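PDB 3CYP: chemotaxis protein motB from Helicobacter pylori, which probably forms the flagellar-motor stator together with MotA and, through this periplasmic C-terminal domain, fastens the torque-generating machinery to the cell wall. Local coordinates for residues A27-K32 with D128-P133; I111-D116 with S121-I126. One frame throughout, in Å; residues are numbered along the deposited sequence. Where two conformers were deposited one is given.

In the fold
Both contacts lay helix 117-131, the last helix of this OmpA-like, probably periplasmic domain, against the rest of the fold. Contact 2 holds its middle, residues 121-126, over the end of strand 108-114, which leads into it; contact 1 joins its C-terminal end, residues 128-133, to the end of helix 17-30. Contact 2 is nested, along the chain, inside the loop closed by contact 1. Their centres are about 10 Å apart, on the same side of the chain's centre and about 15 and 16 Å from it. They meet at Ile126, whose CD1 packs on Lys32 O at 3.3 Å and whose side chain also touches Ile29 in the conformer described. No ligand lies in either contact.

Contact 1. Residues A27-K32 with D128-P133; sequences AKIIQK and DNEFNP
Lys28 and Glu130 pair at the edge of the packing between helix 17-30 and helix 117-131. With CG anti to the backbone N (chi1 179°) and the chain extended beyond it, Lys28 carries its ammonium across to the carboxylate, where NZ donates to Glu130 OE1 at 2.9 Å in a charged hydrogen bond, a salt bridge. The approach is on the syn side, 16° out of the carboxylate plane. A water closes a second path, accepting from Lys28 NZ at 3.1 Å and donating to Glu130 OE2 at 2.6 Å. That same OE2 forms a salt bridge with Arg25. A bend at chi2 (58°) turns the Glu130 carboxylate towards Lys28. Its CG lies 3.6 Å above one face of the neighbouring Phe131 ring, towards the rim. Beneath the charges, Ile29 crosses the aliphatic part of Glu130; in the conformer described, one of two modelled, its CG1 lies 4.2 Å from Phe131 CE2, obliquely to the ring, and the exact fit of its end is uncertain. Both carboxylate oxygens of Glu130 are therefore engaged, and the two cationic partners would probably favour its ionised form while the water and the salt bridges would restrain rotation of the carboxylate.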
ATOM      1  N   ALA B  27      -7.432  -5.963 -12.955  1.00 12.81           N
ATOM      2  CA  ALA B  27      -6.613  -4.809 -13.391  1.00 13.06           C
ATOM      3  C   ALA B  27      -7.199  -4.208 -14.637  1.00 12.47           C
ATOM      4  O   ALA B  27      -7.300  -2.990 -14.758  1.00 13.16           O
ATOM      5  CB  ALA B  27      -5.125  -5.239 -13.617  1.00 12.34           C
ATOM      6  N   LYS B  28      -7.616  -5.068 -15.569  1.00 12.42           N
ATOM      7  CA  LYS B  28      -8.217  -4.615 -16.795  1.00 12.93           C
ATOM      8  C   LYS B  28      -9.406  -3.724 -16.515  1.00 12.27           C
ATOM      9  O   LYS B  28      -9.523  -2.640 -17.103  1.00 12.95           O
ATOM     10  CB  LYS B  28      -8.650  -5.816 -17.637  1.00 13.29           C
ATOM     11  CG  LYS B  28      -9.325  -5.456 -18.956  1.00 14.28           C
ATOM     12  CD  LYS B  28      -9.762  -6.762 -19.636  1.00 15.57           C
ATOM     13  CE  LYS B  28     -10.566  -6.513 -20.911  1.00 17.15           C
ATOM     14  NZ  LYS B  28     -11.213  -7.794 -21.385  1.00 18.38           N
ATOM     15  N   ILE B  29     -10.313  -4.198 -15.673  1.00 12.45           N
ATOM     16  CA  ILE B  29     -11.542  -3.463 -15.353  0.50 13.02           C
ATOM     17  C   ILE B  29     -11.206  -2.172 -14.619  1.00 12.93           C
ATOM     18  O   ILE B  29     -11.837  -1.142 -14.836  1.00 12.72           O
ATOM     19  CB  ILE B  29     -12.509  -4.310 -14.472  0.50 13.51           C
ATOM     20  CG1 ILE B  29     -13.220  -5.401 -15.298  0.50 14.36           C
ATOM     21  CG2 ILE B  29     -13.545  -3.458 -13.774  0.50 14.60           C
ATOM     22  CD1 ILE B  29     -13.235  -5.150 -16.781  0.50 19.24           C
ATOM     23  N   ILE B  30     -10.240  -2.253 -13.690  1.00 11.86           N
ATOM     24  CA  ILE B  30      -9.895  -1.057 -12.918  1.00 12.48           C
ATOM     25  C   ILE B  30      -9.485   0.083 -13.830  1.00 13.02           C
ATOM     26  O   ILE B  30      -9.883   1.224 -13.619  1.00 13.20           O
ATOM     27  CB  ILE B  30      -8.856  -1.336 -11.845  1.00 10.76           C
ATOM     28  CG1 ILE B  30      -9.445  -2.235 -10.779  1.00 12.00           C
ATOM     29  CG2 ILE B  30      -8.324  -0.024 -11.250  1.00 12.44           C
ATOM     30  CD1 ILE B  30      -8.447  -2.827  -9.781  1.00 11.09           C
ATOM     31  N   GLN B  31      -8.707  -0.208 -14.865  1.00 13.40           N
ATOM     32  CA  GLN B  31      -8.230   0.834 -15.744  1.00 14.89           C
ATOM     33  C   GLN B  31      -9.343   1.473 -16.579  1.00 14.76           C
ATOM     34  O   GLN B  31      -9.124   2.542 -17.161  1.00 17.59           O
ATOM     35  CB  GLN B  31      -7.123   0.268 -16.618  1.00 15.63           C
ATOM     36  CG  GLN B  31      -5.940  -0.137 -15.797  1.00 15.13           C
ATOM     37  CD  GLN B  31      -4.861  -0.766 -16.603  1.00 18.56           C
ATOM     38  OE1 GLN B  31      -4.149  -0.070 -17.338  1.00 20.55           O
ATOM     39  NE2 GLN B  31      -4.657  -2.066 -16.408  1.00 22.93           N
ATOM     40  N   LYS B  32     -10.506   0.825 -16.649  1.00 14.83           N
ATOM     41  CA  LYS B  32     -11.670   1.359 -17.377  1.00 15.64           C
ATOM     42  C   LYS B  32     -12.515   2.303 -16.517  1.00 15.84           C
ATOM     43  O   LYS B  32     -13.369   3.026 -17.047  1.00 16.95           O
ATOM     44  CB  LYS B  32     -12.556   0.213 -17.871  1.00 16.17           C
ATOM     45  CG  LYS B  32     -11.889  -0.674 -18.922  1.00 17.61           C
ATOM     46  CD  LYS B  32     -12.821  -1.757 -19.372  1.00 19.75           C
ATOM     47  CE  LYS B  32     -12.085  -2.771 -20.267  1.00 21.31           C
ATOM     48  NZ  LYS B  32     -11.922  -2.246 -21.618  1.00 26.08           N
ATOM     49  N   ASP B 128     -20.105  -5.937 -15.421  1.00 21.44           N
ATOM     50  CA  ASP B 128     -20.995  -6.735 -16.282  1.00 23.29           C
ATOM     51  C   ASP B 128     -20.368  -7.095 -17.609  1.00 23.45           C
ATOM     52  O   ASP B 128     -20.468  -8.254 -18.025  1.00 25.33           O
ATOM     53  CB  ASP B 128     -22.270  -5.957 -16.564  1.00 23.72           C
ATOM     54  CG  ASP B 128     -23.280  -6.130 -15.511  1.00 26.39           C
ATOM     55  OD1 ASP B 128     -23.051  -6.970 -14.606  1.00 34.21           O
ATOM     56  OD2 ASP B 128     -24.318  -5.442 -15.597  1.00 34.11           O
ATOM     57  N   ASN B 129     -19.774  -6.115 -18.279  1.00 23.83           N
ATOM     58  CA  ASN B 129     -19.174  -6.308 -19.599  1.00 24.35           C
ATOM     59  C   ASN B 129     -18.038  -7.323 -19.550  1.00 24.65           C
ATOM     60  O   ASN B 129     -17.879  -8.156 -20.448  1.00 24.44           O
ATOM     61  CB  ASN B 129     -18.637  -5.003 -20.165  1.00 25.44           C
ATOM     62  CG  ASN B 129     -19.724  -4.003 -20.483  1.00 26.34           C
ATOM     63  OD1 ASN B 129     -19.444  -2.818 -20.648  1.00 30.27           O
ATOM     64  ND2 ASN B 129     -20.954  -4.464 -20.563  1.00 25.02           N
ATOM     65  N   GLU B 130     -17.249  -7.274 -18.491  1.00 23.40           N
ATOM     66  CA  GLU B 130     -16.152  -8.229 -18.345  1.00 23.76           C
ATOM     67  C   GLU B 130     -16.611  -9.627 -17.911  1.00 24.06           C
ATOM     68  O   GLU B 130     -16.131 -10.631 -18.454  1.00 23.40           O
ATOM     69  CB  GLU B 130     -15.143  -7.724 -17.317  1.00 22.41           C
ATOM     70  CG  GLU B 130     -13.941  -8.652 -17.087  1.00 21.57           C
ATOM     71  CD  GLU B 130     -13.145  -8.927 -18.363  1.00 21.20           C
ATOM     72  OE1 GLU B 130     -13.147  -8.078 -19.284  1.00 18.95           O
ATOM     73  OE2 GLU B 130     -12.496  -9.984 -18.444  1.00 21.80           O
ATOM     74  N   PHE B 131     -17.487  -9.706 -16.906  1.00 24.10           N
ATOM     75  CA  PHE B 131     -17.759 -10.970 -16.226  1.00 26.12           C
ATOM     76  C   PHE B 131     -19.082 -11.610 -16.669  1.00 27.42           C
ATOM     77  O   PHE B 131     -19.318 -12.771 -16.335  1.00 28.87           O
ATOM     78  CB  PHE B 131     -17.679 -10.783 -14.693  1.00 24.70           C
ATOM     79  CG  PHE B 131     -16.277 -10.497 -14.195  1.00 23.74           C
ATOM     80  CD1 PHE B 131     -15.329 -11.520 -14.055  1.00 21.82           C
ATOM     81  CD2 PHE B 131     -15.870  -9.196 -13.912  1.00 22.17           C
ATOM     82  CE1 PHE B 131     -14.046 -11.245 -13.641  1.00 21.37           C
ATOM     83  CE2 PHE B 131     -14.586  -8.931 -13.494  1.00 21.80           C
ATOM     84  CZ  PHE B 131     -13.668  -9.960 -13.355  1.00 22.75           C
ATOM     85  N   ASN B 132     -19.890 -10.869 -17.438  1.00 28.84           N
ATOM     86  CA  ASN B 132     -21.120 -11.389 -18.043  0.50 29.37           C
ATOM     87  C   ASN B 132     -21.276 -10.787 -19.447  1.00 30.14           C
ATOM     88  O   ASN B 132     -22.228 -10.067 -19.736  1.00 30.67           O
ATOM     89  CB  ASN B 132     -22.331 -11.074 -17.158  0.50 29.65           C
ATOM     90  CG  ASN B 132     -23.577 -11.831 -17.590  0.50 29.63           C
ATOM     91  OD1 ASN B 132     -24.114 -11.599 -18.669  0.50 32.56           O
ATOM     92  ND2 ASN B 132     -24.030 -12.748 -16.750  0.50 30.89           N
ATOM     93  N   PRO B 133     -20.308 -11.085 -20.351  1.00 30.99           N
ATOM     94  CA  PRO B 133     -20.120 -10.351 -21.625  1.00 31.35           C
ATOM     95  C   PRO B 133     -21.325 -10.058 -22.545  1.00 32.78           C
ATOM     96  O   PRO B 133     -21.445  -8.935 -23.070  1.00 34.00           O
ATOM     97  CB  PRO B 133     -19.095 -11.210 -22.378  1.00 31.70           C
ATOM     98  CG  PRO B 133     -18.450 -12.035 -21.379  1.00 30.90           C
ATOM     99  CD  PRO B 133     -19.324 -12.174 -20.194  1.00 31.38           C
TER
HETATM  100  O   HOH W   1     -10.475 -10.517 -19.984  1.00 19.33           O

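Contact 2. Residues I111-D116 with S121-I126; sequences IFFSTD and SKIHSI
Phe113 and Thr115 meet Ile123 where, in this OmpA-like domain, strand 108-114 of the mixed sheet runs into the C-terminal helix 117-131. After a short connection the helix folds back and packs on the strand that precedes it. Ile123 serves both partners through different branches. Its CG2 sits over one face of the Phe113 ring as a CH-pi contact, 4.2 Å from the ring centroid and 22° off the normal. The methyl is displaced towards the CD1-CE1 side of the ring. CG2 of Ile111 lies over the opposite face, 3.9 Å above the plane, so the ring is sandwiched between two isoleucine methyls. The other branch of Ile123 is extended (chi2 173°) and meets Thr115 tip to tip, with Ile123 CD1 3.5 Å from Thr115 CB. Around this cluster, Leu33 touches Phe113, Ile39 of strand 38-44 packs against the same phenylalanine, and Val37 lies against both Thr115 and Ile123. Asp116 starts the helix as its N-cap, with OD1 accepting from the backbone N of Asp119 and OD2 in a salt bridge with Arg36. Thr115 has its hydroxyl anti to the backbone N (chi1 -178°); from there OG1 donates to Asp116 O at 2.9 Å, in the carbonyl plane and on a lone pair.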
ATOM      1  N   ILE B 111     -11.637  -7.160  -3.178  1.00 12.25           N
ATOM      2  CA  ILE B 111     -11.489  -5.857  -3.845  1.00 13.05           C
ATOM      3  C   ILE B 111     -12.689  -4.989  -3.457  1.00 12.09           C
ATOM      4  O   ILE B 111     -13.830  -5.405  -3.668  1.00 12.22           O
ATOM      5  CB  ILE B 111     -11.465  -5.994  -5.362  1.00 12.44           C
ATOM      6  CG1 ILE B 111     -10.184  -6.751  -5.819  1.00 13.13           C
ATOM      7  CG2 ILE B 111     -11.575  -4.608  -6.022  1.00 14.43           C
ATOM      8  CD1 ILE B 111      -8.856  -6.010  -5.546  1.00 15.70           C
ATOM      9  N   PHE B 112     -12.412  -3.843  -2.832  1.00 11.85           N
ATOM     10  CA  PHE B 112     -13.422  -2.849  -2.502  1.00 12.51           C
ATOM     11  C   PHE B 112     -13.284  -1.626  -3.378  1.00 12.04           C
ATOM     12  O   PHE B 112     -12.178  -1.093  -3.569  1.00 12.23           O
ATOM     13  CB  PHE B 112     -13.355  -2.517  -1.020  1.00 13.40           C
ATOM     14  CG  PHE B 112     -14.188  -3.438  -0.184  1.00 14.11           C
ATOM     15  CD1 PHE B 112     -13.843  -4.780  -0.062  1.00 15.08           C
ATOM     16  CD2 PHE B 112     -15.364  -2.998   0.447  1.00 17.70           C
ATOM     17  CE1 PHE B 112     -14.626  -5.651   0.737  1.00 14.69           C
ATOM     18  CE2 PHE B 112     -16.149  -3.888   1.221  1.00 18.39           C
ATOM     19  CZ  PHE B 112     -15.785  -5.189   1.347  1.00 17.46           C
ATOM     20  N   PHE B 113     -14.412  -1.160  -3.901  1.00 11.99           N
ATOM     21  CA  PHE B 113     -14.452   0.053  -4.717  1.00 12.60           C
ATOM     22  C   PHE B 113     -14.914   1.219  -3.831  1.00 12.49           C
ATOM     23  O   PHE B 113     -15.858   1.075  -3.046  1.00 13.52           O
ATOM     24  CB  PHE B 113     -15.482  -0.114  -5.821  1.00 12.88           C
ATOM     25  CG  PHE B 113     -15.180  -1.265  -6.740  1.00 14.33           C
ATOM     26  CD1 PHE B 113     -14.455  -1.072  -7.866  1.00 14.36           C
ATOM     27  CD2 PHE B 113     -15.595  -2.547  -6.398  1.00 14.89           C
ATOM     28  CE1 PHE B 113     -14.142  -2.162  -8.704  1.00 14.81           C
ATOM     29  CE2 PHE B 113     -15.276  -3.657  -7.205  1.00 16.02           C
ATOM     30  CZ  PHE B 113     -14.575  -3.457  -8.349  1.00 15.17           C
ATOM     31  N   SER B 114     -14.252   2.352  -3.999  1.00 12.66           N
ATOM     32  CA  SER B 114     -14.666   3.596  -3.354  1.00 11.84           C
ATOM     33  C   SER B 114     -15.199   4.503  -4.480  1.00 11.47           C
ATOM     34  O   SER B 114     -14.442   4.942  -5.340  1.00 12.15           O
ATOM     35  CB  SER B 114     -13.484   4.250  -2.644  1.00 12.21           C
ATOM     36  OG  SER B 114     -13.795   5.566  -2.236  1.00 15.30           O
ATOM     37  N   THR B 115     -16.489   4.782  -4.421  1.00 11.58           N
ATOM     38  CA  THR B 115     -17.150   5.437  -5.519  1.00 12.49           C
ATOM     39  C   THR B 115     -18.294   6.354  -5.059  1.00 13.27           C
ATOM     40  O   THR B 115     -18.957   6.065  -4.067  1.00 13.35           O
ATOM     41  CB  THR B 115     -17.748   4.385  -6.486  1.00 13.83           C
ATOM     42  OG1 THR B 115     -18.357   5.054  -7.590  1.00 14.66           O
ATOM     43  CG2 THR B 115     -18.760   3.472  -5.767  1.00 13.96           C
ATOM     44  N   ASP B 116     -18.510   7.411  -5.806  1.00 13.71           N
ATOM     45  CA  ASP B 116     -19.732   8.213  -5.561  1.00 14.24           C
ATOM     46  C   ASP B 116     -20.917   7.527  -6.226  1.00 15.15           C
ATOM     47  O   ASP B 116     -20.752   6.522  -6.929  1.00 15.91           O
ATOM     48  CB  ASP B 116     -19.533   9.687  -5.923  1.00 13.82           C
ATOM     49  CG  ASP B 116     -19.608   9.989  -7.418  1.00 16.90           C
ATOM     50  OD1 ASP B 116     -20.085   9.173  -8.205  1.00 18.20           O
ATOM     51  OD2 ASP B 116     -19.206  11.111  -7.807  1.00 21.43           O
ATOM     52  N   SER B 121     -22.800   3.360 -11.186  1.00 21.25           N
ATOM     53  CA  SER B 121     -23.471   2.752 -12.328  0.50 21.58           C
ATOM     54  C   SER B 121     -22.470   2.327 -13.400  1.00 21.61           C
ATOM     55  O   SER B 121     -22.604   1.265 -14.011  1.00 22.22           O
ATOM     56  CB  SER B 121     -24.471   3.738 -12.942  0.50 22.32           C
ATOM     57  OG  SER B 121     -25.229   3.129 -13.973  0.50 25.00           O
ATOM     58  N   LYS B 122     -21.487   3.190 -13.639  1.00 21.43           N
ATOM     59  CA  LYS B 122     -20.426   2.935 -14.611  1.00 21.03           C
ATOM     60  C   LYS B 122     -19.610   1.716 -14.207  1.00 20.00           C
ATOM     61  O   LYS B 122     -19.247   0.887 -15.059  1.00 18.93           O
ATOM     62  CB  LYS B 122     -19.538   4.147 -14.781  1.00 21.02           C
ATOM     63  CG  LYS B 122     -20.235   5.398 -15.366  1.00 22.00           C
ATOM     64  CD  LYS B 122     -19.280   6.553 -15.504  1.00 23.68           C
ATOM     65  CE  LYS B 122     -19.881   7.698 -16.291  1.00 28.03           C
ATOM     66  NZ  LYS B 122     -18.868   8.771 -16.560  1.00 29.54           N
ATOM     67  N   ILE B 123     -19.337   1.587 -12.915  1.00 18.61           N
ATOM     68  CA  ILE B 123     -18.590   0.430 -12.431  1.00 18.71           C
ATOM     69  C   ILE B 123     -19.393  -0.839 -12.706  1.00 18.31           C
ATOM     70  O   ILE B 123     -18.863  -1.823 -13.200  1.00 18.51           O
ATOM     71  CB  ILE B 123     -18.262   0.509 -10.911  1.00 18.33           C
ATOM     72  CG1 ILE B 123     -17.495   1.816 -10.580  1.00 16.61           C
ATOM     73  CG2 ILE B 123     -17.469  -0.761 -10.496  1.00 18.20           C
ATOM     74  CD1 ILE B 123     -17.290   2.011  -9.050  1.00 18.00           C
ATOM     75  N   HIS B 124     -20.673  -0.815 -12.345  1.00 19.46           N
ATOM     76  CA  HIS B 124     -21.532  -1.992 -12.493  1.00 20.28           C
ATOM     77  C   HIS B 124     -21.525  -2.461 -13.961  1.00 19.94           C
ATOM     78  O   HIS B 124     -21.403  -3.680 -14.239  1.00 20.15           O
ATOM     79  CB  HIS B 124     -22.967  -1.650 -12.051  1.00 20.62           C
ATOM     80  CG  HIS B 124     -23.870  -2.837 -12.019  1.00 22.61           C
ATOM     81  ND1 HIS B 124     -25.240  -2.723 -12.040  1.00 26.65           N
ATOM     82  CD2 HIS B 124     -23.603  -4.164 -11.980  1.00 27.84           C
ATOM     83  CE1 HIS B 124     -25.781  -3.929 -12.022  1.00 28.49           C
ATOM     84  NE2 HIS B 124     -24.812  -4.822 -11.960  1.00 29.13           N
ATOM     85  N   SER B 125     -21.593  -1.503 -14.879  1.00 19.42           N
ATOM     86  CA  SER B 125     -21.667  -1.808 -16.321  1.00 19.83           C
ATOM     87  C   SER B 125     -20.386  -2.462 -16.749  1.00 20.01           C
ATOM     88  O   SER B 125     -20.403  -3.444 -17.487  1.00 20.75           O
ATOM     89  CB  SER B 125     -21.914  -0.588 -17.196  1.00 20.52           C
ATOM     90  OG  SER B 125     -23.229  -0.123 -17.015  1.00 26.75           O
ATOM     91  N   ILE B 126     -19.283  -1.901 -16.271  1.00 18.81           N
ATOM     92  CA  ILE B 126     -17.938  -2.373 -16.634  1.00 18.31           C
ATOM     93  C   ILE B 126     -17.725  -3.775 -16.092  1.00 18.58           C
ATOM     94  O   ILE B 126     -17.181  -4.652 -16.803  1.00 18.09           O
ATOM     95  CB  ILE B 126     -16.857  -1.338 -16.164  1.00 16.87           C
ATOM     96  CG1 ILE B 126     -16.805  -0.150 -17.118  1.00 16.24           C
ATOM     97  CG2 ILE B 126     -15.418  -1.972 -16.085  1.00 17.81           C
ATOM     98  CD1 ILE B 126     -16.077   1.132 -16.608  1.00 18.71           C
TER